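Local coordinates for protein Proline/betaine transporter, RALF (Rickettsia prowazekii str. Madrid E, PDB 4D7R) that probably acts as a guanine nucleotide exchange factor through its Sec7 domain, here fused in an engineered chimera to the capping domain of Legionella RalF, at residues Asp62-Thr67 and Gly91-Lys96; Lys96-Phe101 and Asp133-Ser138; Phe101-Asp106 and Tyr143-Leu148; Glu114-Phe119 and Ile160-Thr165. All coordinates share one frame; numbering follows the deposited sequence.

Contact 1: residues Asp62-Thr67 and Gly91-Lys96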
# COMPACT_ATOMS: atom_id res chain seq x y z
N ASP A 62 -26.05 -8.29 -2.10
CA ASP A 62 -24.97 -7.53 -2.74
C ASP A 62 -23.63 -7.80 -2.05
O ASP A 62 -23.41 -7.37 -0.91
CB ASP A 62 -25.31 -6.03 -2.74
CG ASP A 62 -24.20 -5.09 -3.19
OD1 ASP A 62 -23.30 -5.53 -3.94
OD2 ASP A 62 -24.25 -3.91 -2.83
N PHE A 63 -22.73 -8.46 -2.79
CA PHE A 63 -21.40 -8.84 -2.34
C PHE A 63 -20.61 -7.63 -1.88
O PHE A 63 -19.98 -7.68 -0.82
CB PHE A 63 -20.66 -9.64 -3.44
CG PHE A 63 -19.16 -9.67 -3.27
CD1 PHE A 63 -18.58 -10.38 -2.22
CD2 PHE A 63 -18.34 -8.89 -4.07
CE1 PHE A 63 -17.20 -10.35 -2.02
CE2 PHE A 63 -16.95 -8.84 -3.85
CZ PHE A 63 -16.39 -9.58 -2.84
N ILE A 64 -20.66 -6.52 -2.64
CA ILE A 64 -19.90 -5.31 -2.28
C ILE A 64 -20.32 -4.76 -0.91
O ILE A 64 -19.47 -4.61 -0.03
CB ILE A 64 -19.94 -4.25 -3.41
CG1 ILE A 64 -19.37 -4.82 -4.75
CG2 ILE A 64 -19.21 -2.95 -2.98
CD1 ILE A 64 -17.89 -5.41 -4.70
N ALA A 65 -21.63 -4.48 -0.73
CA ALA A 65 -22.16 -3.91 0.50
C ALA A 65 -21.90 -4.82 1.70
O ALA A 65 -21.45 -4.32 2.73
CB ALA A 65 -23.65 -3.64 0.36
N GLU A 66 -22.15 -6.14 1.54
CA GLU A 66 -21.94 -7.12 2.61
C GLU A 66 -20.49 -7.18 3.06
O GLU A 66 -20.24 -7.22 4.26
CB GLU A 66 -22.48 -8.51 2.23
CG GLU A 66 -22.52 -9.49 3.40
CD GLU A 66 -23.28 -9.05 4.64
OE1 GLU A 66 -24.27 -8.31 4.51
OE2 GLU A 66 -22.89 -9.48 5.74
N THR A 67 -19.53 -7.22 2.12
CA THR A 67 -18.11 -7.26 2.48
C THR A 67 -17.72 -6.05 3.32
O THR A 67 -17.07 -6.20 4.37
CB THR A 67 -17.24 -7.44 1.22
OG1 THR A 67 -17.70 -8.60 0.52
CG2 THR A 67 -15.79 -7.62 1.56
N GLY A 91 -7.97 -3.53 -7.32
CA GLY A 91 -8.83 -4.57 -7.86
C GLY A 91 -10.20 -3.99 -8.09
O GLY A 91 -10.58 -3.00 -7.44
N VAL A 92 -10.95 -4.57 -9.02
CA VAL A 92 -12.30 -4.10 -9.34
C VAL A 92 -13.21 -4.23 -8.12
O VAL A 92 -13.90 -3.27 -7.78
CB VAL A 92 -12.85 -4.84 -10.60
CG1 VAL A 92 -14.32 -4.53 -10.81
CG2 VAL A 92 -12.03 -4.48 -11.84
N ASP A 93 -13.19 -5.41 -7.45
CA ASP A 93 -13.97 -5.71 -6.24
C ASP A 93 -13.48 -4.79 -5.10
O ASP A 93 -14.28 -4.10 -4.47
CB ASP A 93 -13.77 -7.17 -5.82
CG ASP A 93 -14.59 -8.21 -6.56
OD1 ASP A 93 -15.44 -7.82 -7.39
OD2 ASP A 93 -14.38 -9.43 -6.30
N ASN A 94 -12.15 -4.77 -4.88
CA ASN A 94 -11.48 -4.00 -3.83
C ASN A 94 -11.89 -2.54 -3.83
O ASN A 94 -12.25 -2.00 -2.79
CB ASN A 94 -9.98 -4.15 -3.97
CG ASN A 94 -9.49 -5.58 -4.06
OD1 ASN A 94 -9.70 -6.27 -5.07
ND2 ASN A 94 -8.87 -6.07 -3.02
N GLN A 95 -11.86 -1.91 -5.02
CA GLN A 95 -12.20 -0.50 -5.20
C GLN A 95 -13.65 -0.24 -4.80
O GLN A 95 -13.94 0.77 -4.15
CB GLN A 95 -11.94 -0.10 -6.65
CG GLN A 95 -12.15 1.37 -6.97
CD GLN A 95 -11.93 1.65 -8.45
OE1 GLN A 95 -10.97 1.17 -9.07
NE2 GLN A 95 -12.82 2.43 -9.03
N LYS A 96 -14.58 -1.14 -5.20
CA LYS A 96 -15.99 -1.00 -4.82
C LYS A 96 -16.22 -1.19 -3.33
O LYS A 96 -17.01 -0.45 -2.73
CB LYS A 96 -16.89 -1.95 -5.63
CG LYS A 96 -17.03 -1.59 -7.09
CD LYS A 96 -17.69 -2.74 -7.88
CE LYS A 96 -18.04 -2.33 -9.28
NZ LYS A 96 -16.83 -2.15 -10.11
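Ile64 of helix 63-73 rests on Lys96 of helix 92-103, within the Sec7 part of the chimera. From CB, Ile64 sends out two branches. Ile64 CG2 lies anti to the backbone N and comes down on the backbone of Lys96, 3.3 Å from Lys96 O. It also meets CB of Lys96. The other branch starts at Ile64 CG1, 3.9 Å from Lys96 CB. It ends at Ile64 CD1, which lies 3.7 Å from Lys96 CB and 3.8 Å from Asp93 O. Both branches press on Lys96 CB from the same side, while the lysine amine leads away.

Phe63, just after the N-cap Asp62, makes the second touch. Phe63 CE2 lies 3.6 Å from Asp93 OD2, and the ring and carboxylate planes are 56° apart. The carboxylate has a stronger partner in Lys53, which forms a salt bridge with Asp93 and a cation-pi contact with the Phe63 ring. Lys53 therefore joins both residues from helix 45-58. The short helical segments cross at -58°. Phe63 also packs on helix 45-58 and on Tyr86 of helix 80-88, so four helices meet here.

Contact 2: residues Lys96-Phe101 and Asp133-Ser138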
# COMPACT_ATOMS: atom_id res chain seq x y z
N LYS A 96 -14.58 -1.14 -5.20
CA LYS A 96 -15.99 -1.00 -4.82
C LYS A 96 -16.22 -1.19 -3.33
O LYS A 96 -17.01 -0.45 -2.73
CB LYS A 96 -16.89 -1.95 -5.63
CG LYS A 96 -17.03 -1.59 -7.09
CD LYS A 96 -17.69 -2.74 -7.88
CE LYS A 96 -18.04 -2.33 -9.28
NZ LYS A 96 -16.83 -2.15 -10.11
N VAL A 97 -15.55 -2.19 -2.73
CA VAL A 97 -15.61 -2.49 -1.31
C VAL A 97 -15.06 -1.29 -0.49
O VAL A 97 -15.70 -0.88 0.47
CB VAL A 97 -14.95 -3.86 -0.97
CG1 VAL A 97 -14.73 -4.01 0.54
CG2 VAL A 97 -15.78 -5.03 -1.50
N LEU A 98 -13.97 -0.68 -0.94
CA LEU A 98 -13.36 0.45 -0.25
C LEU A 98 -14.31 1.62 -0.21
O LEU A 98 -14.54 2.18 0.87
CB LEU A 98 -12.01 0.84 -0.89
CG LEU A 98 -11.35 2.16 -0.38
CD1 LEU A 98 -11.18 2.14 1.14
CD2 LEU A 98 -9.98 2.40 -1.06
N GLU A 99 -14.96 1.92 -1.37
CA GLU A 99 -15.95 2.99 -1.43
C GLU A 99 -17.12 2.73 -0.47
O GLU A 99 -17.47 3.63 0.30
CB GLU A 99 -16.44 3.20 -2.87
CG GLU A 99 -17.28 4.46 -2.96
CD GLU A 99 -17.89 4.80 -4.31
OE1 GLU A 99 -17.50 4.20 -5.33
OE2 GLU A 99 -18.76 5.70 -4.33
N SER A 100 -17.65 1.48 -0.43
CA SER A 100 -18.74 1.10 0.46
C SER A 100 -18.28 1.11 1.95
O SER A 100 -19.06 1.50 2.85
CB SER A 100 -19.28 -0.27 0.06
OG SER A 100 -20.47 -0.61 0.77
N PHE A 101 -17.02 0.72 2.20
CA PHE A 101 -16.46 0.65 3.56
C PHE A 101 -16.38 2.06 4.14
O PHE A 101 -16.87 2.32 5.23
CB PHE A 101 -15.09 -0.04 3.55
CG PHE A 101 -14.33 -0.01 4.85
CD1 PHE A 101 -14.59 -0.94 5.85
CD2 PHE A 101 -13.39 0.99 5.10
CE1 PHE A 101 -13.93 -0.87 7.08
CE2 PHE A 101 -12.71 1.04 6.33
CZ PHE A 101 -12.99 0.12 7.31
N ASP A 133 -1.99 5.42 -0.50
CA ASP A 133 -2.61 6.50 -1.28
C ASP A 133 -4.12 6.29 -1.54
O ASP A 133 -4.92 7.21 -1.33
CB ASP A 133 -1.88 6.68 -2.60
CG ASP A 133 -2.09 8.05 -3.21
OD1 ASP A 133 -2.32 9.01 -2.44
OD2 ASP A 133 -1.88 8.19 -4.42
N ARG A 134 -4.51 5.08 -1.96
CA ARG A 134 -5.93 4.79 -2.24
C ARG A 134 -6.78 4.97 -0.98
O ARG A 134 -7.89 5.49 -1.09
CB ARG A 134 -6.11 3.36 -2.77
CG ARG A 134 -5.63 3.20 -4.16
CD ARG A 134 -5.58 1.75 -4.55
NE ARG A 134 -4.74 1.66 -5.72
CZ ARG A 134 -3.60 1.00 -5.78
NH1 ARG A 134 -3.24 0.20 -4.79
NH2 ARG A 134 -2.87 1.04 -6.88
N LEU A 135 -6.28 4.49 0.19
CA LEU A 135 -6.98 4.60 1.48
C LEU A 135 -7.18 6.07 1.89
O LEU A 135 -8.27 6.48 2.31
CB LEU A 135 -6.26 3.80 2.58
CG LEU A 135 -6.23 2.28 2.34
CD1 LEU A 135 -5.15 1.62 3.20
CD2 LEU A 135 -7.61 1.65 2.58
N VAL A 136 -6.12 6.88 1.74
CA VAL A 136 -6.18 8.31 2.04
C VAL A 136 -7.17 9.02 1.12
O VAL A 136 -7.94 9.83 1.61
CB VAL A 136 -4.77 8.95 2.01
CG1 VAL A 136 -4.85 10.48 2.17
CG2 VAL A 136 -3.89 8.34 3.10
N GLU A 137 -7.13 8.73 -0.20
CA GLU A 137 -8.05 9.36 -1.16
C GLU A 137 -9.50 9.01 -0.81
O GLU A 137 -10.37 9.89 -0.90
CB GLU A 137 -7.70 8.97 -2.60
CG GLU A 137 -8.43 9.83 -3.63
CD GLU A 137 -8.36 9.37 -5.07
OE1 GLU A 137 -7.33 8.78 -5.46
OE2 GLU A 137 -9.31 9.67 -5.83
N SER A 138 -9.76 7.76 -0.37
CA SER A 138 -11.11 7.31 0.03
C SER A 138 -11.64 8.11 1.22
O SER A 138 -12.78 8.58 1.18
CB SER A 138 -11.13 5.81 0.33
OG SER A 138 -12.48 5.43 0.58
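The helical segments Lys96-Phe101 and Asp133-Ser138 run in roughly the same direction, with a crossing angle of -38° and axes 10.4 Å apart at closest approach. This is helix-to-helix packing in the all-helical Sec7 domain.

Leu98 carries the contact. With CG anti to its backbone N (chi1 171°), the side chain extends toward the second helix and enters between Arg134, Leu135 and Ser138. These three residues lie along one side of that helix. Both methyls of Leu98 touch Ser138 CB. Beyond that, Leu98 CD2 faces the backbone, 3.7 Å from Arg134 O. Leu98 CD1 meets the methyl CD2 of Leu135 at 3.9 Å, which is the apolar part of the contact. Arg134 offers only its near end here. Its guanidinium leads away and bonds through NH1 to Gly88 O.

Leu135 also packs on Leu87, Phe123 and Pro126, so the apolar side of the contact continues into the core. Ser138 puts a polar atom against the leucine, and that atom has a partner: Ser138 OG is hydrogen-bonded to Thr102 OG1, one turn further along the first helix. The same Ser138 OG lies 3.6 Å from both CG and CD1 of Leu98.

Contact 3: residues Phe101-Asp106 and Tyr143-Leu148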
# COMPACT_ATOMS: atom_id res chain seq x y z
N PHE A 101 -17.02 0.72 2.20
CA PHE A 101 -16.46 0.65 3.56
C PHE A 101 -16.38 2.06 4.14
O PHE A 101 -16.87 2.32 5.23
CB PHE A 101 -15.09 -0.04 3.55
CG PHE A 101 -14.33 -0.01 4.85
CD1 PHE A 101 -14.59 -0.94 5.85
CD2 PHE A 101 -13.39 0.99 5.10
CE1 PHE A 101 -13.93 -0.87 7.08
CE2 PHE A 101 -12.71 1.04 6.33
CZ PHE A 101 -12.99 0.12 7.31
N THR A 102 -15.81 2.98 3.36
CA THR A 102 -15.68 4.35 3.81
C THR A 102 -17.05 4.97 4.09
O THR A 102 -17.19 5.69 5.07
CB THR A 102 -14.75 5.12 2.88
OG1 THR A 102 -13.54 4.38 2.83
CG2 THR A 102 -14.44 6.50 3.40
N LYS A 103 -18.08 4.59 3.30
CA LYS A 103 -19.46 5.09 3.46
C LYS A 103 -20.11 4.71 4.80
O LYS A 103 -20.96 5.45 5.28
CB LYS A 103 -20.33 4.76 2.25
CG LYS A 103 -20.17 5.81 1.14
CD LYS A 103 -20.85 5.41 -0.17
CE LYS A 103 -20.82 6.52 -1.21
NZ LYS A 103 -19.43 6.87 -1.62
N GLN A 104 -19.65 3.61 5.43
CA GLN A 104 -20.12 3.16 6.75
C GLN A 104 -19.81 4.21 7.85
O GLN A 104 -20.52 4.29 8.86
CB GLN A 104 -19.43 1.84 7.12
CG GLN A 104 -19.84 0.62 6.27
CD GLN A 104 -21.07 -0.08 6.80
OE1 GLN A 104 -21.54 0.18 7.92
NE2 GLN A 104 -21.68 -0.92 5.99
N PHE A 105 -18.74 4.99 7.67
CA PHE A 105 -18.36 6.01 8.66
C PHE A 105 -19.27 7.23 8.57
O PHE A 105 -19.54 7.73 7.47
CB PHE A 105 -16.92 6.48 8.43
CG PHE A 105 -15.85 5.45 8.72
CD1 PHE A 105 -15.56 4.44 7.80
CD2 PHE A 105 -15.11 5.50 9.89
CE1 PHE A 105 -14.56 3.51 8.05
CE2 PHE A 105 -14.11 4.56 10.15
CZ PHE A 105 -13.83 3.59 9.21
N ASP A 106 -19.72 7.73 9.71
CA ASP A 106 -20.52 8.94 9.76
C ASP A 106 -19.56 10.09 10.13
O ASP A 106 -19.08 10.15 11.26
CB ASP A 106 -21.67 8.80 10.77
CG ASP A 106 -22.52 10.05 10.92
OD1 ASP A 106 -22.58 10.85 9.95
OD2 ASP A 106 -23.12 10.23 12.00
N TYR A 143 -15.19 12.36 3.52
CA TYR A 143 -15.28 13.42 4.51
C TYR A 143 -15.86 14.69 3.88
O TYR A 143 -16.75 15.31 4.45
CB TYR A 143 -13.95 13.69 5.24
CG TYR A 143 -14.12 14.79 6.27
CD1 TYR A 143 -13.99 16.13 5.91
CD2 TYR A 143 -14.55 14.49 7.56
CE1 TYR A 143 -14.26 17.15 6.82
CE2 TYR A 143 -14.75 15.51 8.50
CZ TYR A 143 -14.64 16.83 8.11
OH TYR A 143 -14.84 17.86 9.00
N TYR A 144 -15.41 15.02 2.68
CA TYR A 144 -15.89 16.16 1.90
C TYR A 144 -17.37 15.98 1.60
O TYR A 144 -18.18 16.86 1.90
CB TYR A 144 -15.08 16.30 0.59
CG TYR A 144 -15.71 17.25 -0.41
CD1 TYR A 144 -15.87 18.60 -0.11
CD2 TYR A 144 -16.21 16.78 -1.62
CE1 TYR A 144 -16.52 19.46 -1.00
CE2 TYR A 144 -16.84 17.64 -2.52
CZ TYR A 144 -16.98 18.98 -2.21
OH TYR A 144 -17.56 19.84 -3.11
N GLU A 145 -17.73 14.81 1.06
CA GLU A 145 -19.13 14.50 0.73
C GLU A 145 -20.10 14.63 1.92
O GLU A 145 -21.25 15.04 1.71
CB GLU A 145 -19.25 13.15 0.02
CG GLU A 145 -18.78 13.25 -1.43
CD GLU A 145 -18.62 11.96 -2.22
OE1 GLU A 145 -18.61 10.87 -1.61
OE2 GLU A 145 -18.50 12.04 -3.47
N GLN A 146 -19.64 14.32 3.16
CA GLN A 146 -20.46 14.42 4.36
C GLN A 146 -20.46 15.82 4.97
O GLN A 146 -21.22 16.07 5.91
CB GLN A 146 -20.02 13.38 5.41
CG GLN A 146 -20.20 11.95 4.89
CD GLN A 146 -20.80 11.03 5.90
OE1 GLN A 146 -20.17 10.65 6.86
NE2 GLN A 146 -22.00 10.58 5.65
N ASN A 147 -19.61 16.72 4.47
CA ASN A 147 -19.50 18.08 5.01
C ASN A 147 -19.30 19.04 3.83
O ASN A 147 -18.42 19.90 3.87
CB ASN A 147 -18.31 18.15 5.97
CG ASN A 147 -18.49 17.31 7.20
OD1 ASN A 147 -19.20 17.70 8.12
ND2 ASN A 147 -17.91 16.11 7.20
N LEU A 148 -20.12 18.85 2.79
CA LEU A 148 -20.03 19.56 1.53
C LEU A 148 -19.86 21.07 1.60
O LEU A 148 -20.76 21.78 2.04
CB LEU A 148 -21.22 19.18 0.63
CG LEU A 148 -20.97 19.25 -0.87
CD1 LEU A 148 -20.32 17.96 -1.37
CD2 LEU A 148 -22.27 19.53 -1.61
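Gln146 reaches across to the backbone of Phe105 and Asp106, where helix 92-103 of the Sec7 domain has given way to a loop and helix 129-146 is ending. Gln146 OE1 lies 3.0 Å from Phe105 O and 3.4 Å from Asp106 C. Both oxygens are acceptors, so the approach of OE1 to Phe105 O is not a bond. Asp106 OD1 is near too, 3.9 Å from Gln146 OE1, and the carboxylate and amide planes are 74° apart. The second touch lies at the surface. Lys103 NZ and Glu145 OE1 are 4.1 Å apart, too far for a salt bridge, though the opposite charges probably attract.

The next shell explains the oxygen pair. Gln146 OE1 accepts from Phe107 N, and Phe105 O accepts from His142 NE2, so each has its own donor. The glutamine chain is bent at chi2 (-136°), which brings OE1 to the backbone of Phe105 and Asp106. Asp106 pairs with Lys108, and Lys103 with Glu99.

Further out, Asn147 ties the loop to the helix end. It bonds to Phe107 O through ND2 and to Glu109 N through OD1. ND2 also lies over one face of the Tyr143 ring, toward its rim. The same Asn147 ND2 donates to Tyr143 O at 3.1 Å, with an N-H...O angle of 160° and the acceptor nearly in the amide plane.

Contact 4: residues Glu114-Phe119 and Ile160-Thr165; sequences ESLRRF and ILAYQT
Apolar packing is the whole of the direct contact between Glu114-Phe119 and Ile160-Thr165. Leu116 points from helix 112-121 toward helix 155-173 and touches it with one methyl, CD2. Leu116 CD2 sits 4.5 Å from Ala162 CB and 4.4 Å from Thr165 CG2. Ala162 and Thr165 are three residues apart, so they stand about one turn from each other on the same side of their helix. The leucine tip thus meets two carbons on successive turns. Its CG is anti to the backbone N (chi1 177°), which carries the methyls out toward the other helix. The touch is light. The nearest backbones are those of Leu116 and Ala162, with CA atoms 7.8 Å apart.

Hydrogen bonding acts within the second helix. Thr165 OG1 donates to Leu161 O at 2.7 Å. That carbonyl also accepts from Thr165 N, and the two donors arrive from opposite faces of its plane. The hydroxyl is therefore satisfied by its own helix, and the threonine can present its methyl CG2 to Leu116.

Other helices and a loop complete the buried surroundings. Phe139 of helix 129-146 touches Leu116, while Val136 of that helix touches Ala162. Ile209 of helix 203-215 packs on Thr165, and Phe218 of the following loop on Leu116. A leucine, an alanine and a threonine methyl between helices, joined by aromatic neighbours, make this a piece of the hydrophobic core of the all-helical Sec7 fold.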
# COMPACT_ATOMS: atom_id res chain seq x y z
N GLU A 114 -10.24 14.25 13.97
CA GLU A 114 -10.80 13.11 14.70
C GLU A 114 -11.29 12.05 13.72
O GLU A 114 -11.05 10.86 13.91
CB GLU A 114 -11.93 13.57 15.64
CG GLU A 114 -11.41 13.89 17.04
CD GLU A 114 -11.15 12.68 17.92
OE1 GLU A 114 -12.14 12.12 18.45
OE2 GLU A 114 -9.97 12.29 18.07
N SER A 115 -11.94 12.50 12.65
CA SER A 115 -12.44 11.62 11.58
C SER A 115 -11.27 10.89 10.91
O SER A 115 -11.35 9.68 10.71
CB SER A 115 -13.22 12.45 10.57
OG SER A 115 -14.41 12.94 11.16
N LEU A 116 -10.18 11.62 10.58
CA LEU A 116 -9.00 11.00 9.94
C LEU A 116 -8.33 9.96 10.84
O LEU A 116 -8.06 8.84 10.39
CB LEU A 116 -8.02 12.07 9.43
CG LEU A 116 -6.68 11.62 8.78
CD1 LEU A 116 -6.91 10.69 7.57
CD2 LEU A 116 -5.92 12.80 8.29
N ARG A 117 -8.14 10.30 12.14
CA ARG A 117 -7.62 9.38 13.15
C ARG A 117 -8.44 8.09 13.23
O ARG A 117 -7.88 6.99 13.18
CB ARG A 117 -7.63 10.03 14.55
CG ARG A 117 -6.62 11.12 14.76
CD ARG A 117 -6.62 11.47 16.24
NE ARG A 117 -5.94 12.73 16.52
CZ ARG A 117 -4.64 12.86 16.70
NH1 ARG A 117 -3.84 11.80 16.60
NH2 ARG A 117 -4.11 14.04 16.98
N ARG A 118 -9.74 8.22 13.32
CA ARG A 118 -10.63 7.10 13.42
C ARG A 118 -10.51 6.19 12.19
O ARG A 118 -10.36 5.04 12.32
CB ARG A 118 -12.05 7.59 13.63
CG ARG A 118 -12.97 6.54 14.12
CD ARG A 118 -14.25 7.11 14.66
NE ARG A 118 -15.37 6.77 13.82
CZ ARG A 118 -16.23 7.65 13.35
NH1 ARG A 118 -16.19 8.87 13.77
NH2 ARG A 118 -17.09 7.31 12.44
N PHE A 119 -10.56 6.77 11.02
CA PHE A 119 -10.46 6.04 9.75
C PHE A 119 -9.17 5.22 9.74
O PHE A 119 -9.23 4.01 9.53
CB PHE A 119 -10.51 6.99 8.53
CG PHE A 119 -10.46 6.28 7.19
CD1 PHE A 119 -11.55 5.56 6.72
CD2 PHE A 119 -9.29 6.29 6.43
CE1 PHE A 119 -11.50 4.90 5.47
CE2 PHE A 119 -9.23 5.61 5.19
CZ PHE A 119 -10.33 4.93 4.72
N ILE A 160 -5.49 16.81 -0.50
CA ILE A 160 -4.26 17.56 -0.24
C ILE A 160 -4.14 17.84 1.26
O ILE A 160 -3.07 17.61 1.82
CB ILE A 160 -4.13 18.83 -1.12
CG1 ILE A 160 -4.20 18.44 -2.61
CG2 ILE A 160 -2.80 19.58 -0.80
CD1 ILE A 160 -4.76 19.47 -3.55
N LEU A 161 -5.25 18.21 1.93
CA LEU A 161 -5.25 18.47 3.37
C LEU A 161 -4.83 17.22 4.15
O LEU A 161 -4.02 17.34 5.07
CB LEU A 161 -6.62 18.99 3.83
CG LEU A 161 -6.80 19.30 5.33
CD1 LEU A 161 -5.92 20.48 5.78
CD2 LEU A 161 -8.23 19.60 5.65
N ALA A 162 -5.30 16.07 3.72
CA ALA A 162 -4.99 14.83 4.40
C ALA A 162 -3.50 14.46 4.24
O ALA A 162 -2.87 14.16 5.20
CB ALA A 162 -5.87 13.70 3.91
N TYR A 163 -2.96 14.53 3.02
CA TYR A 163 -1.57 14.17 2.84
C TYR A 163 -0.61 15.16 3.49
O TYR A 163 0.39 14.75 4.04
CB TYR A 163 -1.19 13.75 1.41
CG TYR A 163 -0.91 14.77 0.36
CD1 TYR A 163 0.14 15.64 0.46
CD2 TYR A 163 -1.67 14.82 -0.80
CE1 TYR A 163 0.38 16.55 -0.51
CE2 TYR A 163 -1.42 15.72 -1.76
CZ TYR A 163 -0.39 16.58 -1.62
OH TYR A 163 -0.13 17.47 -2.59
N GLN A 164 -0.99 16.44 3.52
CA GLN A 164 -0.19 17.47 4.17
C GLN A 164 -0.20 17.26 5.69
O GLN A 164 0.81 17.52 6.34
CB GLN A 164 -0.65 18.90 3.79
CG GLN A 164 -0.36 19.28 2.34
CD GLN A 164 1.04 19.79 2.08
OE1 GLN A 164 1.78 20.19 2.99
NE2 GLN A 164 1.40 19.89 0.81
N THR A 165 -1.32 16.76 6.26
CA THR A 165 -1.47 16.52 7.70
C THR A 165 -0.62 15.32 8.09
O THR A 165 0.03 15.33 9.13
CB THR A 165 -2.97 16.32 8.06
OG1 THR A 165 -3.70 17.49 7.74
CG2 THR A 165 -3.18 16.01 9.53

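Overall arrangement
From the N terminus, contact 1 closes first, bringing helix 92-103 back to helix 63-73 after the intervening helix 80-88. Contact 2 opens next at Lys96, which the two share, and it joins helix 92-103 to helix 129-146. Contact 3 links the later parts of the same two helices and shares Phe101 with contact 2. Contact 4 ties helix 112-121 to helix 155-173. Contacts 2, 3 and 4 cross one another along the chain, whereas contact 1 precedes all three in series. Phe119 touches both Phe101 and Thr102. All eight segments lie in the Sec7 part; a salt bridge from Asp133 to Lys275 and a ring stack of Tyr163 on Trp277 reach the engineered capping part.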